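Local coordinates for enoyl-[acyl-carrier-protein] reductase [FMN] (Thermotoga maritima, PDB 5GVJ) that probably reduces the enoyl-acyl-carrier-protein double bond with NADH in fatty acid synthesis, using FMN as its flavin cofactor, at residues 51-56 and 84-89; 114-119 and 133-138; 166-171 and 187-192. The protein carries 1 engineered substitution. All blocks are in the same frame, centred on the assembly; numbering follows the deposited sequence.

Contact 1. Residues 51-56 and 84-89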
loop_
_atom_site.group_PDB
_atom_site.type_symbol
_atom_site.label_atom_id
_atom_site.label_comp_id
_atom_site.label_asym_id
_atom_site.label_seq_id
_atom_site.Cartn_x
_atom_site.Cartn_y
_atom_site.Cartn_z
ATOM N N ASP A 51 23.919 26.709 11.191
ATOM C CA ASP A 51 23.671 28.072 10.730
ATOM C C ASP A 51 22.600 28.103 9.651
ATOM O O ASP A 51 21.719 28.966 9.670
ATOM C CB ASP A 51 24.963 28.701 10.208
ATOM C CG ASP A 51 25.758 29.390 11.298
ATOM O OD1 ASP A 51 25.139 30.123 12.101
ATOM O OD2 ASP A 51 26.995 29.202 11.348
ATOM N N ASP A 52 22.670 27.171 8.697
ATOM C CA ASP A 52 21.668 27.083 7.640
ATOM C C ASP A 52 20.268 26.899 8.215
ATOM O O ASP A 52 19.313 27.559 7.780
ATOM C CB ASP A 52 22.006 25.921 6.705
ATOM C CG ASP A 52 23.388 26.038 6.106
ATOM O OD1 ASP A 52 23.779 27.169 5.749
ATOM O OD2 ASP A 52 24.078 25.000 5.984
ATOM N N LEU A 53 20.123 25.990 9.190
ATOM C CA LEU A 53 18.812 25.761 9.789
ATOM C C LEU A 53 18.304 26.998 10.515
ATOM O O LEU A 53 17.119 27.329 10.415
ATOM C CB LEU A 53 18.856 24.569 10.748
ATOM C CG LEU A 53 17.522 24.285 11.448
ATOM C CD1 LEU A 53 16.392 24.116 10.435
ATOM C CD2 LEU A 53 17.629 23.045 12.314
ATOM N N ARG A 54 19.178 27.688 11.264
ATOM C CA ARG A 54 18.763 28.916 11.937
ATOM C C ARG A 54 18.176 29.913 10.948
ATOM O O ARG A 54 17.092 30.466 11.174
ATOM C CB ARG A 54 19.941 29.555 12.677
ATOM C CG ARG A 54 20.281 28.923 13.997
ATOM C CD ARG A 54 21.306 29.755 14.780
ATOM N NE ARG A 54 21.931 28.913 15.794
ATOM C CZ ARG A 54 23.071 28.254 15.619
ATOM N NH1 ARG A 54 23.730 28.363 14.474
ATOM N NH2 ARG A 54 23.554 27.489 16.593
ATOM N N LYS A 55 18.900 30.175 9.851
ATOM C CA LYS A 55 18.398 31.097 8.832
ATOM C C LYS A 55 17.083 30.604 8.256
ATOM O O LYS A 55 16.130 31.381 8.100
ATOM C CB LYS A 55 19.410 31.268 7.693
ATOM C CG LYS A 55 20.870 31.302 8.093
ATOM C CD LYS A 55 21.395 32.681 8.379
ATOM C CE LYS A 55 22.835 32.791 7.892
ATOM N NZ LYS A 55 23.808 32.583 9.010
ATOM N N ALA A 56 17.017 29.303 7.937
ATOM C CA ALA A 56 15.809 28.737 7.363
ATOM C C ALA A 56 14.616 28.978 8.271
ATOM O O ALA A 56 13.547 29.400 7.811
ATOM C CB ALA A 56 16.008 27.241 7.110
ATOM N N LYS A 84 19.707 20.773 18.925
ATOM C CA LYS A 84 19.908 21.919 19.813
ATOM C C LYS A 84 19.378 23.204 19.179
ATOM O O LYS A 84 18.753 24.021 19.864
ATOM C CB LYS A 84 21.399 21.994 20.181
ATOM C CG LYS A 84 22.116 23.349 20.221
ATOM C CD LYS A 84 21.761 24.218 21.420
ATOM C CE LYS A 84 22.349 25.615 21.244
ATOM N NZ LYS A 84 21.915 26.150 19.899
ATOM N N VAL A 85 19.572 23.381 17.864
ATOM C CA VAL A 85 18.972 24.529 17.184
ATOM C C VAL A 85 17.457 24.518 17.353
ATOM O O VAL A 85 16.837 25.556 17.612
ATOM C CB VAL A 85 19.357 24.555 15.690
ATOM C CG1 VAL A 85 18.572 25.659 14.962
ATOM C CG2 VAL A 85 20.855 24.759 15.511
ATOM N N CYS A 86 16.832 23.349 17.187
ATOM C CA CYS A 86 15.377 23.282 17.265
ATOM C C CYS A 86 14.883 23.648 18.653
ATOM O O CYS A 86 13.815 24.249 18.802
ATOM C CB CYS A 86 14.893 21.880 16.878
ATOM S SG CYS A 86 15.030 21.601 15.098
ATOM N N ILE A 87 15.640 23.276 19.682
ATOM C CA ILE A 87 15.273 23.640 21.047
ATOM C C ILE A 87 15.393 25.153 21.249
ATOM O O ILE A 87 14.469 25.807 21.756
ATOM C CB ILE A 87 16.149 22.854 22.038
ATOM C CG1 ILE A 87 15.730 21.373 22.029
ATOM C CG2 ILE A 87 16.092 23.479 23.423
ATOM C CD1 ILE A 87 16.690 20.426 22.739
ATOM N N GLU A 88 16.515 25.737 20.810
ATOM C CA GLU A 88 16.777 27.150 21.085
ATOM C C GLU A 88 15.822 28.059 20.316
ATOM O O GLU A 88 15.406 29.106 20.829
ATOM C CB GLU A 88 18.235 27.495 20.766
ATOM C CG GLU A 88 19.238 26.727 21.619
ATOM C CD GLU A 88 19.033 26.870 23.132
ATOM O OE1 GLU A 88 19.232 25.878 23.885
ATOM O OE2 GLU A 88 18.663 27.972 23.570
ATOM N N GLU A 89 15.472 27.695 19.086
ATOM C CA GLU A 89 14.544 28.499 18.300
ATOM C C GLU A 89 13.078 28.110 18.518
ATOM O O GLU A 89 12.213 28.550 17.750
ATOM C CB GLU A 89 14.915 28.415 16.817
ATOM C CG GLU A 89 16.394 28.702 16.544
ATOM C CD GLU A 89 16.858 30.071 17.073
ATOM O OE1 GLU A 89 16.089 31.047 16.992
ATOM O OE2 GLU A 89 17.996 30.163 17.578
HETATM O O HOH W 1 15.924 31.256 13.875
#
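Helices 50-63 and 79-88, successive outer helices of a TIM barrel, run in roughly the same direction here: their local axes pass 10.1 Å apart at -31°, with Arg54 and Val85 nearest in register. Val85 is central to the contact. Its CG1, anti to the backbone N (chi1 173°), touches two neighbours of the opposing helix at once: Leu53 CD2, and Arg54 CG at 3.8 Å. The Leu53 and Val85 side chains lie alongside each other, pointing in opposite directions, and Leu53 CD2 goes on to meet Cys86 SG at 4.1 Å. Branched and small apolar groups suit this inner side, where Leu53 and Cys86 also rest on Val70 of strand 68-73.

The Arg54 chain runs extended from CG to NE, placing its guanidinium at the outer side of the interface, with Val85 CG2 over one face. Arg54 NH1 makes a salt bridge to Asp51 OD1 (3.3 Å), which limits how the flat group can turn. Lys84 NZ lies near the guanidinium plane, 3.9 Å from Arg54 NH2, a like-charge approach that the carboxylates of Asp51 and Glu89 may partly offset, Glu89 OE2 standing 4.5 Å from Arg54 NE, too far for a salt bridge. Glu89, just past the end of its helix, joins the two segments through a water, which donates to Arg54 O at 3.0 Å and more weakly to Glu89 OE1.

Contact 2. Residues 114-119 and 133-138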
loop_
_atom_site.group_PDB
_atom_site.type_symbol
_atom_site.label_atom_id
_atom_site.label_comp_id
_atom_site.label_asym_id
_atom_site.label_seq_id
_atom_site.Cartn_x
_atom_site.Cartn_y
_atom_site.Cartn_z
ATOM N N LYS A 114 6.879 18.999 19.987
ATOM C CA LYS A 114 6.219 17.734 19.655
ATOM C C LYS A 114 7.156 16.915 18.777
ATOM O O LYS A 114 7.685 17.425 17.783
ATOM C CB LYS A 114 4.886 17.959 18.943
ATOM C CG LYS A 114 3.908 18.867 19.692
ATOM C CD LYS A 114 3.518 18.263 21.033
ATOM C CE LYS A 114 2.320 18.994 21.632
ATOM N NZ LYS A 114 2.521 20.465 21.647
ATOM N N VAL A 115 7.364 15.651 19.144
ATOM C CA VAL A 115 8.366 14.804 18.505
ATOM C C VAL A 115 7.650 13.695 17.747
ATOM O O VAL A 115 6.853 12.950 18.332
ATOM C CB VAL A 115 9.349 14.235 19.537
ATOM C CG1 VAL A 115 10.388 13.373 18.855
ATOM C CG2 VAL A 115 10.016 15.391 20.311
ATOM N N ILE A 116 7.926 13.590 16.446
ATOM C CA ILE A 116 7.235 12.628 15.586
ATOM C C ILE A 116 8.259 11.857 14.759
ATOM O O ILE A 116 8.580 12.279 13.641
ATOM C CB ILE A 116 6.213 13.326 14.670
ATOM C CG1 ILE A 116 5.255 14.186 15.496
ATOM C CG2 ILE A 116 5.388 12.280 13.891
ATOM C CD1 ILE A 116 4.223 14.942 14.663
ATOM N N PRO A 117 8.781 10.730 15.254
ATOM C CA PRO A 117 9.717 9.930 14.456
ATOM C C PRO A 117 9.019 9.300 13.259
ATOM O O PRO A 117 7.837 8.964 13.316
ATOM C CB PRO A 117 10.190 8.841 15.438
ATOM C CG PRO A 117 9.800 9.321 16.804
ATOM C CD PRO A 117 8.554 10.148 16.583
ATOM N N VAL A 118 9.766 9.140 12.171
ATOM C CA VAL A 118 9.306 8.366 11.016
ATOM C C VAL A 118 9.769 6.928 11.211
ATOM O O VAL A 118 10.932 6.684 11.546
ATOM C CB VAL A 118 9.843 8.958 9.698
ATOM C CG1 VAL A 118 9.331 8.177 8.494
ATOM C CG2 VAL A 118 9.457 10.438 9.561
ATOM N N VAL A 119 8.855 5.971 11.051
ATOM C CA VAL A 119 9.168 4.567 11.286
ATOM C C VAL A 119 8.728 3.753 10.077
ATOM O O VAL A 119 7.791 4.119 9.365
ATOM C CB VAL A 119 8.506 4.019 12.570
ATOM C CG1 VAL A 119 8.907 4.858 13.786
ATOM C CG2 VAL A 119 6.997 3.985 12.422
ATOM N N ALA A 133 7.478 9.540 22.265
ATOM C CA ALA A 133 7.044 10.205 21.043
ATOM C C ALA A 133 5.592 10.660 21.163
ATOM O O ALA A 133 4.753 9.978 21.763
ATOM C CB ALA A 133 7.225 9.282 19.839
ATOM N N ASP A 134 5.300 11.831 20.592
ATOM C CA ASP A 134 3.939 12.360 20.604
ATOM C C ASP A 134 3.081 11.745 19.516
ATOM O O ASP A 134 1.862 11.665 19.672
ATOM C CB ASP A 134 3.955 13.881 20.439
ATOM C CG ASP A 134 4.639 14.573 21.604
ATOM O OD1 ASP A 134 3.986 14.718 22.661
ATOM O OD2 ASP A 134 5.823 14.936 21.479
ATOM N N ALA A 135 3.695 11.332 18.414
ATOM C CA ALA A 135 3.000 10.681 17.313
ATOM C C ALA A 135 4.075 9.997 16.491
ATOM O O ALA A 135 5.264 10.177 16.744
ATOM C CB ALA A 135 2.200 11.686 16.468
ATOM N N VAL A 136 3.659 9.201 15.507
ATOM C CA VAL A 136 4.617 8.549 14.623
ATOM C C VAL A 136 4.125 8.651 13.199
ATOM O O VAL A 136 2.918 8.617 12.935
ATOM C CB VAL A 136 4.873 7.069 14.988
ATOM C CG1 VAL A 136 5.456 6.968 16.372
ATOM C CG2 VAL A 136 3.594 6.262 14.868
ATOM N N ILE A 137 5.071 8.800 12.286
ATOM C CA ILE A 137 4.812 8.730 10.862
ATOM C C ILE A 137 5.152 7.311 10.435
ATOM O O ILE A 137 6.285 6.849 10.631
ATOM C CB ILE A 137 5.636 9.769 10.085
ATOM C CG1 ILE A 137 5.197 11.200 10.449
ATOM C CG2 ILE A 137 5.476 9.555 8.577
ATOM C CD1 ILE A 137 6.276 12.260 10.229
ATOM N N ALA A 138 4.164 6.601 9.904
ATOM C CA ALA A 138 4.371 5.257 9.389
ATOM C C ALA A 138 4.560 5.415 7.891
ATOM O O ALA A 138 3.618 5.759 7.178
ATOM C CB ALA A 138 3.188 4.353 9.725
#
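Two neighbouring parallel strands of the TIM barrel, joined through helix 122-130 as a beta-alpha-beta unit, form this buried contact between 114-119 and 133-138. Pro117 O accepts from Ile137 N at 3.0 Å, and Val119 N donates to Ile137 O at 2.7 Å. Pro117 has no N-H to give, and its CD comes against Ala135 O instead; its carbonyl still pairs, and the ring lies on the helix side with CD 3.6 Å from Ala133 CB.

On the other face, Ile137 lies against Ile116 and Val118. Ile116 CG2 meets Ile137 CG1 at 3.6 Å, the two side chains crossing at about a right angle, and Val118 CG2 reaches Ile137 CD1 at 3.7 Å. Beta-branched residues suit both the extended backbone and this dense filling of the barrel interior, where Ile137 also touches Ile168 and Ala170 of the next strand.

Before strand 136-139 starts, Asp134 takes over the pairing with both backbone and side chain. Its N donates to Val115 O at 3.0 Å. With CG beside the backbone N (chi1 -64°), the carboxylate turns back to the same residue, and the aliphatic part of Lys114 crosses it, CD 3.9 Å from Asp134 CG. The Val115 N-H meets Asp134 OD2 on its anti side, 2.9 Å away and 18° out of the carboxylate plane.

Contact 3. Residues 166-171 and 187-192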
loop_
_atom_site.group_PDB
_atom_site.type_symbol
_atom_site.label_atom_id
_atom_site.label_comp_id
_atom_site.label_asym_id
_atom_site.label_seq_id
_atom_site.Cartn_x
_atom_site.Cartn_y
_atom_site.Cartn_z
ATOM N N PRO A 166 -1.122 9.031 18.140
ATOM C CA PRO A 166 -1.611 9.113 16.758
ATOM C C PRO A 166 -0.565 8.655 15.759
ATOM O O PRO A 166 0.638 8.841 15.953
ATOM C CB PRO A 166 -1.920 10.603 16.574
ATOM C CG PRO A 166 -2.156 11.110 17.957
ATOM C CD PRO A 166 -1.185 10.335 18.821
ATOM N N VAL A 167 -1.054 8.069 14.663
ATOM C CA VAL A 167 -0.222 7.613 13.559
ATOM C C VAL A 167 -0.490 8.505 12.354
ATOM O O VAL A 167 -1.646 8.833 12.054
ATOM C CB VAL A 167 -0.506 6.133 13.225
ATOM C CG1 VAL A 167 0.244 5.710 11.963
ATOM C CG2 VAL A 167 -0.095 5.244 14.409
ATOM N N ILE A 168 0.577 8.904 11.671
ATOM C CA ILE A 168 0.490 9.682 10.445
ATOM C C ILE A 168 0.977 8.792 9.311
ATOM O O ILE A 168 2.060 8.199 9.403
ATOM C CB ILE A 168 1.311 10.980 10.549
ATOM C CG1 ILE A 168 0.845 11.785 11.768
ATOM C CG2 ILE A 168 1.188 11.805 9.279
ATOM C CD1 ILE A 168 1.689 13.021 12.070
ATOM N N ALA A 169 0.164 8.660 8.264
ATOM C CA ALA A 169 0.492 7.787 7.143
ATOM C C ALA A 169 1.287 8.565 6.103
ATOM O O ALA A 169 0.923 9.692 5.767
ATOM C CB ALA A 169 -0.776 7.226 6.510
ATOM N N ALA A 170 2.371 7.961 5.604
ATOM C CA ALA A 170 3.186 8.549 4.547
ATOM C C ALA A 170 3.524 7.484 3.513
ATOM O O ALA A 170 3.761 6.327 3.861
ATOM C CB ALA A 170 4.481 9.154 5.096
ATOM N N GLY A 171 3.578 7.894 2.247
ATOM C CA GLY A 171 3.905 7.003 1.159
ATOM C C GLY A 171 2.671 6.608 0.380
ATOM O O GLY A 171 1.792 5.922 0.916
ATOM N N ALA A 187 -4.835 5.762 10.477
ATOM C CA ALA A 187 -4.115 7.022 10.595
ATOM C C ALA A 187 -5.065 8.155 10.962
ATOM O O ALA A 187 -6.265 8.099 10.698
ATOM C CB ALA A 187 -3.393 7.358 9.289
ATOM N N GLU A 188 -4.504 9.210 11.569
ATOM C CA GLU A 188 -5.253 10.427 11.856
ATOM C C GLU A 188 -4.644 11.656 11.188
ATOM O O GLU A 188 -5.075 12.779 11.468
ATOM C CB GLU A 188 -5.376 10.606 13.372
ATOM C CG GLU A 188 -6.071 9.381 13.957
ATOM C CD GLU A 188 -6.161 9.387 15.463
ATOM O OE1 GLU A 188 -7.029 10.102 15.987
ATOM O OE2 GLU A 188 -5.380 8.665 16.110
ATOM N N ALA A 189 -3.656 11.467 10.318
ATOM C CA ALA A 189 -3.191 12.516 9.417
ATOM C C ALA A 189 -2.429 11.835 8.288
ATOM O O ALA A 189 -2.207 10.621 8.309
ATOM C CB ALA A 189 -2.323 13.560 10.143
ATOM N N VAL A 190 -2.054 12.620 7.277
ATOM C CA VAL A 190 -1.291 12.079 6.160
ATOM C C VAL A 190 -0.152 13.029 5.830
ATOM O O VAL A 190 -0.260 14.243 6.004
ATOM C CB VAL A 190 -2.167 11.831 4.907
ATOM C CG1 VAL A 190 -3.158 10.683 5.164
ATOM C CG2 VAL A 190 -2.908 13.099 4.495
ATOM N N GLN A 191 0.942 12.458 5.344
ATOM C CA GLN A 191 2.082 13.216 4.856
ATOM C C GLN A 191 2.226 12.911 3.371
ATOM O O GLN A 191 2.176 11.744 2.973
ATOM C CB GLN A 191 3.349 12.852 5.636
ATOM C CG GLN A 191 4.586 13.576 5.160
ATOM C CD GLN A 191 5.785 13.223 6.004
ATOM O OE1 GLN A 191 6.031 12.044 6.275
ATOM N NE2 GLN A 191 6.519 14.243 6.459
ATOM N N MET A 192 2.354 13.960 2.540
ATOM C CA MET A 192 2.295 13.803 1.079
ATOM C C MET A 192 3.498 14.489 0.450
ATOM O O MET A 192 3.354 15.568 -0.135
ATOM C CB MET A 192 0.991 14.380 0.513
ATOM C CG MET A 192 -0.296 13.873 1.124
ATOM S SD MET A 192 -1.649 14.486 0.091
ATOM C CE MET A 192 -3.076 14.047 1.065
HETATM O O HOH W 2 -3.912 7.181 14.742
HETATM O O HOH W 3 2.436 10.081 0.726
#
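Gln191 and Ala170 meet side by side on the inner face of a parallel strand pair of the TIM barrel, in the beta-alpha-beta unit that passes through helix 176-185. Gln191 is extended, with CG anti to the backbone N (chi1 178°), and its OE1 lies 3.5 Å from Ala170 CB, a methyl small enough for the amide to lie close by. The NE2 end is held by Met19 O. Gln191 is an FMN-binding residue, although no flavin is bound to this chain.

Further back on this face, Ile168 spreads both branches over Ala189, CG1 coming 4.0 Å from Ala189 CB. The helix side is packed with small groups instead: Ala169 CB faces Ala187 CB at 3.8 Å, which suits the close approach of Val156 and Ala182 from the covering helices. Between the faces the backbones are tied by Glu188 N to Val167 O, Ala169 N to Ala189 O, and Gln191 N to Ala169 O at 2.8 Å.

Both ends are extended by water. Glu188, its CG beside the backbone N (chi1 -58°), stretches past Pro166. There its OE2 forms a salt bridge with Arg6 and accepts from a water that in turn accepts from Val167 N. Where the strands part, a second water accepts from Gly171 N at 2.9 Å and donates to Gln191 O at 2.8 Å.

The three contacts follow one another along the chain, from outer helices to inner wall. Contacts 2 and 3 have centres 10 Å apart and share a sheet: strands 136-139 and 167-170 are neighbours, probably hydrogen-bonded through Val136 O to Ile168 N and Ala138 N to Ile168 O, both 2.7 Å. They converge on the FMN site: the Ile137 side chain lies about 3 Å from that of Gln191, and those of Val118 and Ala170 about 4 Å from that of FMN-binding Glu139. Contact 1 stands apart, its nearest atoms about 8 Å from contact 2 and about 14 Å from contact 3; the Leu53 side chain is about 10 Å from FMN-binding Gly21.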